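Local structure of SusD superfamily protein (Parabacteroides distasonis, 3OTN) at residues Asp85-Ile90 with Phe127-Ile132; Ile163-Leu168 with Asp196-Tyr201; Gln460-Ile465 with Thr477-Tyr482. The protein probably binds carbohydrate nutrients at the outer membrane, as a member of the SusD family of sugar-binding proteins. One frame throughout, in Å; residues are numbered along the deposited sequence.

Contact 1: residues Asp85-Ile90 with Phe127-Ile132; sequences DCYAGI and FYLVRI
L129 of helix 108-133 packs against helix 79-100, where C86, Y87 and I90 receive it, a worked example of two roughly antiparallel helices joined through one leucine. Its two methyls divide the work. CD2 lies against C86, whose CB also meets L129 CG at 3.6 Å. CD1 takes the crowded end: it meets I90 CD1 tip to tip at 3.4 Å, closer than carbon pairs usually come, and sits over one face of the Y87 ring, 3.8 Å from the centroid, in a CH-pi contact offset toward the rim. With CG anti to the carbonyl carbon (chi1 -74°), the L129 side chain extends toward helix 79-100. Y128 marks the loose side, for its CB is 4.5 Å from C86 SG and its ring leads off toward R131. The other border is more open, since Y87 is partly exposed, with a bound acetate close by, and its OH is hydrogen-bonded to the carbonyl of P137. A serine in place of Y87 would probably leave L129 CD1 without its aromatic cover and the P137 carbonyl without this donor. No hydrogen bond or charge pair links the two segments, so their mutual grip rests on carbon and sulfur surfaces fitting together.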
# COMPACT_ATOMS: atom_id res chain seq x y z
N ASP A 85 12.40 8.21 -5.65
CA ASP A 85 12.41 6.81 -6.13
C ASP A 85 11.30 6.54 -7.11
O ASP A 85 11.54 5.79 -8.03
CB ASP A 85 12.26 5.79 -5.01
CG ASP A 85 13.50 5.69 -4.13
OD1 ASP A 85 14.55 6.32 -4.41
OD2 ASP A 85 13.38 4.98 -3.12
N CYS A 86 10.10 7.10 -6.90
CA CYS A 86 9.06 7.01 -7.92
C CYS A 86 9.53 7.61 -9.23
O CYS A 86 9.38 6.99 -10.30
CB CYS A 86 7.73 7.64 -7.47
SG CYS A 86 6.85 6.59 -6.25
N TYR A 87 10.13 8.80 -9.18
CA TYR A 87 10.63 9.41 -10.41
C TYR A 87 11.80 8.64 -11.02
O TYR A 87 11.87 8.53 -12.26
CB TYR A 87 10.89 10.93 -10.29
CG TYR A 87 9.62 11.69 -10.61
CD1 TYR A 87 9.09 11.69 -11.89
CD2 TYR A 87 8.89 12.31 -9.61
CE1 TYR A 87 7.89 12.34 -12.17
CE2 TYR A 87 7.73 12.97 -9.87
CZ TYR A 87 7.22 12.97 -11.15
OH TYR A 87 6.01 13.62 -11.36
N ALA A 88 12.68 8.07 -10.20
CA ALA A 88 13.75 7.19 -10.74
C ALA A 88 13.13 5.99 -11.45
O ALA A 88 13.56 5.60 -12.51
CB ALA A 88 14.74 6.73 -9.63
N GLY A 89 12.11 5.38 -10.83
CA GLY A 89 11.37 4.29 -11.45
C GLY A 89 10.74 4.65 -12.79
O GLY A 89 10.82 3.87 -13.74
N ILE A 90 10.14 5.84 -12.85
CA ILE A 90 9.52 6.38 -14.06
C ILE A 90 10.58 6.58 -15.14
O ILE A 90 10.35 6.20 -16.31
CB ILE A 90 8.68 7.69 -13.76
CG1 ILE A 90 7.38 7.31 -13.03
CG2 ILE A 90 8.35 8.48 -15.07
CD1 ILE A 90 6.85 8.44 -12.11
N PHE A 127 0.53 6.59 -10.01
CA PHE A 127 -0.66 6.49 -9.16
C PHE A 127 -0.30 6.75 -7.71
O PHE A 127 -1.09 7.38 -7.02
CB PHE A 127 -1.32 5.10 -9.34
CG PHE A 127 -2.65 4.94 -8.66
CD1 PHE A 127 -3.66 5.89 -8.79
CD2 PHE A 127 -2.93 3.78 -7.95
CE1 PHE A 127 -4.90 5.68 -8.19
CE2 PHE A 127 -4.17 3.56 -7.36
CZ PHE A 127 -5.15 4.52 -7.46
N TYR A 128 0.87 6.29 -7.24
CA TYR A 128 1.32 6.64 -5.89
C TYR A 128 1.64 8.15 -5.82
O TYR A 128 1.14 8.85 -4.95
CB TYR A 128 2.52 5.81 -5.43
CG TYR A 128 2.11 4.49 -4.90
CD1 TYR A 128 1.68 3.47 -5.76
CD2 TYR A 128 2.01 4.27 -3.52
CE1 TYR A 128 1.24 2.23 -5.26
CE2 TYR A 128 1.60 3.04 -3.02
CZ TYR A 128 1.21 2.03 -3.87
OH TYR A 128 0.82 0.82 -3.34
N LEU A 129 2.41 8.64 -6.80
CA LEU A 129 2.76 10.07 -6.83
C LEU A 129 1.55 11.01 -6.78
O LEU A 129 1.51 11.97 -5.96
CB LEU A 129 3.61 10.41 -8.04
CG LEU A 129 5.06 9.96 -7.99
CD1 LEU A 129 5.62 10.19 -9.41
CD2 LEU A 129 5.86 10.77 -6.96
N VAL A 130 0.54 10.75 -7.59
CA VAL A 130 -0.61 11.67 -7.64
C VAL A 130 -1.44 11.63 -6.38
O VAL A 130 -1.97 12.67 -5.97
CB VAL A 130 -1.57 11.50 -8.90
CG1 VAL A 130 -0.84 11.88 -10.21
CG2 VAL A 130 -2.17 10.11 -8.97
N ARG A 131 -1.54 10.46 -5.75
CA ARG A 131 -2.33 10.32 -4.50
C ARG A 131 -1.65 10.97 -3.30
O ARG A 131 -2.33 11.53 -2.46
CB ARG A 131 -2.61 8.84 -4.20
CG ARG A 131 -3.67 8.26 -5.14
CD ARG A 131 -4.03 6.85 -4.79
NE ARG A 131 -2.89 5.95 -4.96
CZ ARG A 131 -2.86 4.70 -4.55
NH1 ARG A 131 -3.92 4.15 -3.94
NH2 ARG A 131 -1.77 3.98 -4.77
N ILE A 132 -0.33 10.91 -3.27
CA ILE A 132 0.50 11.44 -2.19
C ILE A 132 0.67 12.94 -2.31
O ILE A 132 0.48 13.65 -1.32
CB ILE A 132 1.91 10.73 -2.13
CG1 ILE A 132 1.71 9.26 -1.76
CG2 ILE A 132 2.87 11.41 -1.11
CD1 ILE A 132 2.98 8.36 -1.91

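Contact 2: residues Ile163-Leu168 with Asp196-Tyr201; sequences IIIPDL and DVYLTY
The helical segments I163-L168 and D196-Y201 run roughly antiparallel, their axes 146° apart in direction and 11.0 Å from each other at closest approach. I165 and V197 are the nearest backbone neighbours, with 7.7 Å between their CA atoms. P166 lacks an N-H to bond the preceding turn and kinks the first helix, yet the bonds from D167 N to I163 O and from L168 N to I164 O carry the helix past the kink. On the other helix, D196 O accepts both T200 N and T200 OG1, which arrive from opposite faces of its carbonyl plane.

This is helix-pair packing in the alpha-helical part of a SusD-family protein, whose helices are classically arranged in tetratricopeptide-like pairs. V197 lies among I164, I165 and L168. Its CG1, anti to the backbone N (chi1 166°), meets I165 CG1 at 3.8 Å; its CG2 touches I164 CG2 at 3.7 Å and also meets L168 CD1 at 3.9 Å. I165 in turn spreads its branches between two tyrosines. Its CG2 lies 3.7 Å from Y198 OH, while CD1 is shared by Y198 CE1 and Y201 CD2, the isoleucine crossing Y201 at about a right angle. Y201 departs from its helix with CG anti to the backbone N (chi1 -160°), and its hydroxyl is hydrogen-bonded to D161, one turn before I165 on the facing helix; Y212 stacks on its ring.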
# COMPACT_ATOMS: atom_id res chain seq x y z
N ILE A 163 -1.42 9.39 -18.79
CA ILE A 163 -0.42 8.39 -18.45
C ILE A 163 -1.03 7.14 -17.84
O ILE A 163 -0.99 6.07 -18.43
CB ILE A 163 0.69 8.93 -17.51
CG1 ILE A 163 1.30 10.20 -18.10
CG2 ILE A 163 1.79 7.81 -17.31
CD1 ILE A 163 2.49 10.76 -17.27
N ILE A 164 -1.59 7.28 -16.65
CA ILE A 164 -2.00 6.13 -15.86
C ILE A 164 -3.02 5.26 -16.61
O ILE A 164 -2.81 4.07 -16.78
CB ILE A 164 -2.55 6.55 -14.50
CG1 ILE A 164 -1.48 7.30 -13.68
CG2 ILE A 164 -3.07 5.36 -13.71
CD1 ILE A 164 -2.02 7.89 -12.35
N ILE A 165 -4.13 5.85 -17.04
CA ILE A 165 -5.21 5.07 -17.66
C ILE A 165 -4.79 4.49 -19.02
O ILE A 165 -4.95 3.28 -19.23
CB ILE A 165 -6.54 5.83 -17.68
CG1 ILE A 165 -7.04 6.00 -16.24
CG2 ILE A 165 -7.57 5.14 -18.56
CD1 ILE A 165 -8.17 7.09 -16.08
N PRO A 166 -4.22 5.32 -19.91
CA PRO A 166 -3.81 4.71 -21.19
C PRO A 166 -2.77 3.60 -21.05
O PRO A 166 -2.84 2.61 -21.77
CB PRO A 166 -3.24 5.89 -22.00
CG PRO A 166 -3.87 7.10 -21.41
CD PRO A 166 -4.09 6.80 -19.94
N ASP A 167 -1.83 3.73 -20.12
CA ASP A 167 -0.82 2.67 -19.88
C ASP A 167 -1.53 1.36 -19.50
O ASP A 167 -1.24 0.30 -20.03
CB ASP A 167 0.16 3.06 -18.74
CG ASP A 167 1.31 3.98 -19.21
OD1 ASP A 167 1.43 4.32 -20.41
OD2 ASP A 167 2.13 4.39 -18.34
N LEU A 168 -2.48 1.48 -18.57
CA LEU A 168 -3.16 0.30 -18.05
C LEU A 168 -4.10 -0.29 -19.10
O LEU A 168 -4.18 -1.50 -19.23
CB LEU A 168 -3.88 0.62 -16.75
CG LEU A 168 -2.90 0.80 -15.58
CD1 LEU A 168 -3.54 1.33 -14.31
CD2 LEU A 168 -2.17 -0.52 -15.25
N ASP A 196 -8.49 0.02 -8.88
CA ASP A 196 -8.18 1.00 -7.87
C ASP A 196 -8.09 2.41 -8.51
O ASP A 196 -8.60 3.41 -7.93
CB ASP A 196 -6.87 0.60 -7.18
CG ASP A 196 -6.66 1.27 -5.82
OD1 ASP A 196 -7.48 2.09 -5.39
OD2 ASP A 196 -5.61 0.98 -5.20
N VAL A 197 -7.46 2.50 -9.68
CA VAL A 197 -7.38 3.75 -10.43
C VAL A 197 -8.76 4.33 -10.71
O VAL A 197 -9.03 5.47 -10.39
CB VAL A 197 -6.55 3.58 -11.73
CG1 VAL A 197 -6.74 4.77 -12.67
CG2 VAL A 197 -5.05 3.39 -11.35
N TYR A 198 -9.64 3.54 -11.29
CA TYR A 198 -10.98 4.00 -11.60
C TYR A 198 -11.86 4.29 -10.38
O TYR A 198 -12.61 5.26 -10.38
CB TYR A 198 -11.66 2.96 -12.49
CG TYR A 198 -11.26 2.99 -13.95
CD1 TYR A 198 -11.10 4.21 -14.65
CD2 TYR A 198 -11.20 1.82 -14.68
CE1 TYR A 198 -10.84 4.23 -16.01
CE2 TYR A 198 -10.93 1.84 -16.05
CZ TYR A 198 -10.75 3.03 -16.71
OH TYR A 198 -10.52 3.03 -18.09
N LEU A 199 -11.75 3.46 -9.33
CA LEU A 199 -12.44 3.72 -8.07
C LEU A 199 -12.01 5.07 -7.48
O LEU A 199 -12.86 5.85 -7.04
CB LEU A 199 -12.18 2.60 -7.06
CG LEU A 199 -12.79 2.73 -5.66
CD1 LEU A 199 -14.30 2.88 -5.71
CD2 LEU A 199 -12.30 1.51 -4.76
N THR A 200 -10.71 5.35 -7.50
CA THR A 200 -10.14 6.61 -6.99
C THR A 200 -10.54 7.79 -7.85
O THR A 200 -10.91 8.85 -7.33
CB THR A 200 -8.59 6.52 -6.86
OG1 THR A 200 -8.25 5.36 -6.08
CG2 THR A 200 -7.99 7.76 -6.17
N TYR A 201 -10.49 7.61 -9.17
CA TYR A 201 -10.92 8.64 -10.14
C TYR A 201 -12.35 9.08 -9.90
O TYR A 201 -12.67 10.26 -10.04
CB TYR A 201 -10.77 8.10 -11.56
CG TYR A 201 -10.72 9.11 -12.67
CD1 TYR A 201 -11.85 9.80 -13.07
CD2 TYR A 201 -9.54 9.34 -13.38
CE1 TYR A 201 -11.82 10.69 -14.12
CE2 TYR A 201 -9.51 10.22 -14.46
CZ TYR A 201 -10.65 10.90 -14.82
OH TYR A 201 -10.67 11.78 -15.87

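Contact 3: residues Gln460-Ile465 with Thr477-Tyr482; sequences QLLFPI and TQNQGY. With EDO (1,2-ethanediol), chain Q.
Y482, the C-terminal residue, lays its ring against P464 where the chain end folds back along the loop Q460-I465. The motif is a type II beta turn from N479 to Y482, with G481 at its third position (phi 90°), and it returns the last residue of this SusD-family protein to the loop.

Hydrogen bonds form the first group, and side chains of the tail supply an end of each one that crosses to the loop. The Q478 amide pairs with the backbone of I465 at both ends: OE1 accepts I465 N at 2.8 Å and NE2 donates to I465 O at 2.9 Å, each bond on a lone pair in the acceptor's carbonyl plane. Q478 reaches this position with CG anti to the backbone N (chi1 -178°) and a bend at chi2; because OE1 also accepts N479 N, the amide is fixed against flipping. N479 ND2 gives a hydrogen to F463 O at 2.8 Å and another to F133 O, while its OD1 accepts from R153, so both ends of this buried amide are engaged. Y482 OH donates to L462 O at 2.6 Å, in the plane of that carbonyl. A bound 1,2-ethanediol, probably from the crystallisation liquor, accepts a bond from Q480 N through its O2 (2.9 Å).

Van der Waals contacts follow. The L462 side chain crosses that of N479 at about a right angle, CD1 lying 3.6 Å from OD1. P464 CG stands over the centre of the Y482 ring, a CH-pi contact 3.6 Å from the centroid and 9° off the normal.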
# COMPACT_ATOMS: atom_id res chain seq x y z
N GLN A 460 -4.11 18.89 4.91
CA GLN A 460 -3.75 17.50 5.20
C GLN A 460 -4.20 16.52 4.10
O GLN A 460 -3.78 15.37 4.12
CB GLN A 460 -4.31 17.05 6.55
CG GLN A 460 -3.56 17.59 7.78
CD GLN A 460 -3.74 19.08 8.02
OE1 GLN A 460 -4.85 19.62 7.89
NE2 GLN A 460 -2.65 19.74 8.39
N LEU A 461 -5.02 16.98 3.15
CA LEU A 461 -5.39 16.15 1.98
C LEU A 461 -4.21 15.73 1.09
O LEU A 461 -4.32 14.74 0.34
CB LEU A 461 -6.42 16.89 1.11
CG LEU A 461 -7.82 17.13 1.72
CD1 LEU A 461 -8.62 18.09 0.85
CD2 LEU A 461 -8.55 15.82 1.95
N LEU A 462 -3.10 16.47 1.14
CA LEU A 462 -1.90 16.14 0.39
C LEU A 462 -0.66 16.31 1.26
O LEU A 462 -0.71 16.99 2.28
CB LEU A 462 -1.77 17.05 -0.84
CG LEU A 462 -2.84 16.88 -1.92
CD1 LEU A 462 -2.73 17.99 -2.98
CD2 LEU A 462 -2.77 15.50 -2.58
N PHE A 463 0.42 15.66 0.86
CA PHE A 463 1.72 15.84 1.47
C PHE A 463 2.48 16.89 0.68
O PHE A 463 2.19 17.11 -0.49
CB PHE A 463 2.52 14.53 1.56
CG PHE A 463 2.00 13.61 2.64
CD1 PHE A 463 2.17 13.94 3.99
CD2 PHE A 463 1.36 12.44 2.33
CE1 PHE A 463 1.68 13.13 4.98
CE2 PHE A 463 0.88 11.61 3.35
CZ PHE A 463 1.05 11.95 4.64
N PRO A 464 3.47 17.53 1.32
CA PRO A 464 4.20 18.59 0.64
C PRO A 464 5.16 18.05 -0.41
O PRO A 464 5.68 16.91 -0.28
CB PRO A 464 5.02 19.26 1.77
CG PRO A 464 4.73 18.54 2.99
CD PRO A 464 3.96 17.32 2.70
N ILE A 465 5.45 18.88 -1.39
CA ILE A 465 6.53 18.61 -2.32
C ILE A 465 7.79 18.85 -1.47
O ILE A 465 7.84 19.84 -0.78
CB ILE A 465 6.52 19.56 -3.52
CG1 ILE A 465 5.13 19.58 -4.21
CG2 ILE A 465 7.62 19.18 -4.50
CD1 ILE A 465 4.53 18.20 -4.54
N THR A 477 5.66 24.23 -8.02
CA THR A 477 4.82 24.87 -6.98
C THR A 477 4.72 23.94 -5.74
O THR A 477 5.20 22.79 -5.76
CB THR A 477 3.41 25.18 -7.51
OG1 THR A 477 2.78 23.95 -7.91
CG2 THR A 477 3.49 26.15 -8.71
N GLN A 478 4.09 24.46 -4.69
CA GLN A 478 3.85 23.73 -3.46
C GLN A 478 2.36 23.53 -3.21
O GLN A 478 1.52 24.29 -3.67
CB GLN A 478 4.54 24.43 -2.29
CG GLN A 478 4.43 23.78 -0.92
CD GLN A 478 5.04 22.39 -0.85
OE1 GLN A 478 4.34 21.41 -1.11
NE2 GLN A 478 6.31 22.30 -0.49
N ASN A 479 2.04 22.44 -2.53
CA ASN A 479 0.70 22.20 -2.08
C ASN A 479 0.29 23.22 -1.03
O ASN A 479 1.11 23.67 -0.21
CB ASN A 479 0.51 20.73 -1.64
CG ASN A 479 0.54 19.78 -2.82
OD1 ASN A 479 0.03 20.13 -3.91
ND2 ASN A 479 1.11 18.59 -2.63
N GLN A 480 -0.96 23.66 -1.13
CA GLN A 480 -1.50 24.65 -0.20
C GLN A 480 -1.28 24.24 1.28
O GLN A 480 -1.39 23.06 1.64
CB GLN A 480 -2.99 24.89 -0.47
CG GLN A 480 -3.89 23.72 -0.22
CD GLN A 480 -5.32 24.03 -0.56
OE1 GLN A 480 -5.74 25.18 -0.51
NE2 GLN A 480 -6.09 23.02 -0.91
N GLY A 481 -0.96 25.25 2.11
CA GLY A 481 -0.70 25.05 3.54
C GLY A 481 0.73 24.77 3.89
O GLY A 481 1.09 24.78 5.06
N TYR A 482 1.59 24.49 2.90
CA TYR A 482 2.98 24.14 3.17
C TYR A 482 3.94 25.18 2.59
O TYR A 482 3.51 26.06 1.88
CB TYR A 482 3.32 22.79 2.54
CG TYR A 482 2.49 21.60 3.02
CD1 TYR A 482 2.56 21.16 4.33
CD2 TYR A 482 1.65 20.92 2.13
CE1 TYR A 482 1.81 20.06 4.76
CE2 TYR A 482 0.93 19.81 2.54
CZ TYR A 482 1.00 19.39 3.85
OH TYR A 482 0.26 18.31 4.28
OXT TYR A 482 5.15 25.08 2.76
C1 EDO Q . -4.27 21.68 -4.41
O1 EDO Q . -5.34 21.06 -3.71
C2 EDO Q . -3.15 21.89 -3.40
O2 EDO Q . -2.73 23.24 -3.39

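Overall arrangement
The three contacts follow one another in series along the chain. Contacts 1 and 2 are helix pairs in the N-terminal half of the protein, their centres about 14 Å apart, and helices 108-133 and 156-172 are consecutive. F127 joins them: its ring packs on T200 and V197, and its backbone meets I164. The centre of contact 3, formed by loops near the C-terminus, is about 16 Å from that of contact 1 and about 22 Å from that of contact 2. It touches contact 1, where I132 O and F463 N are 3.0 Å apart, a probable hydrogen bond; its nearest atoms to contact 2 are about 10 Å away. The chain's end thus packs against helices distant in sequence.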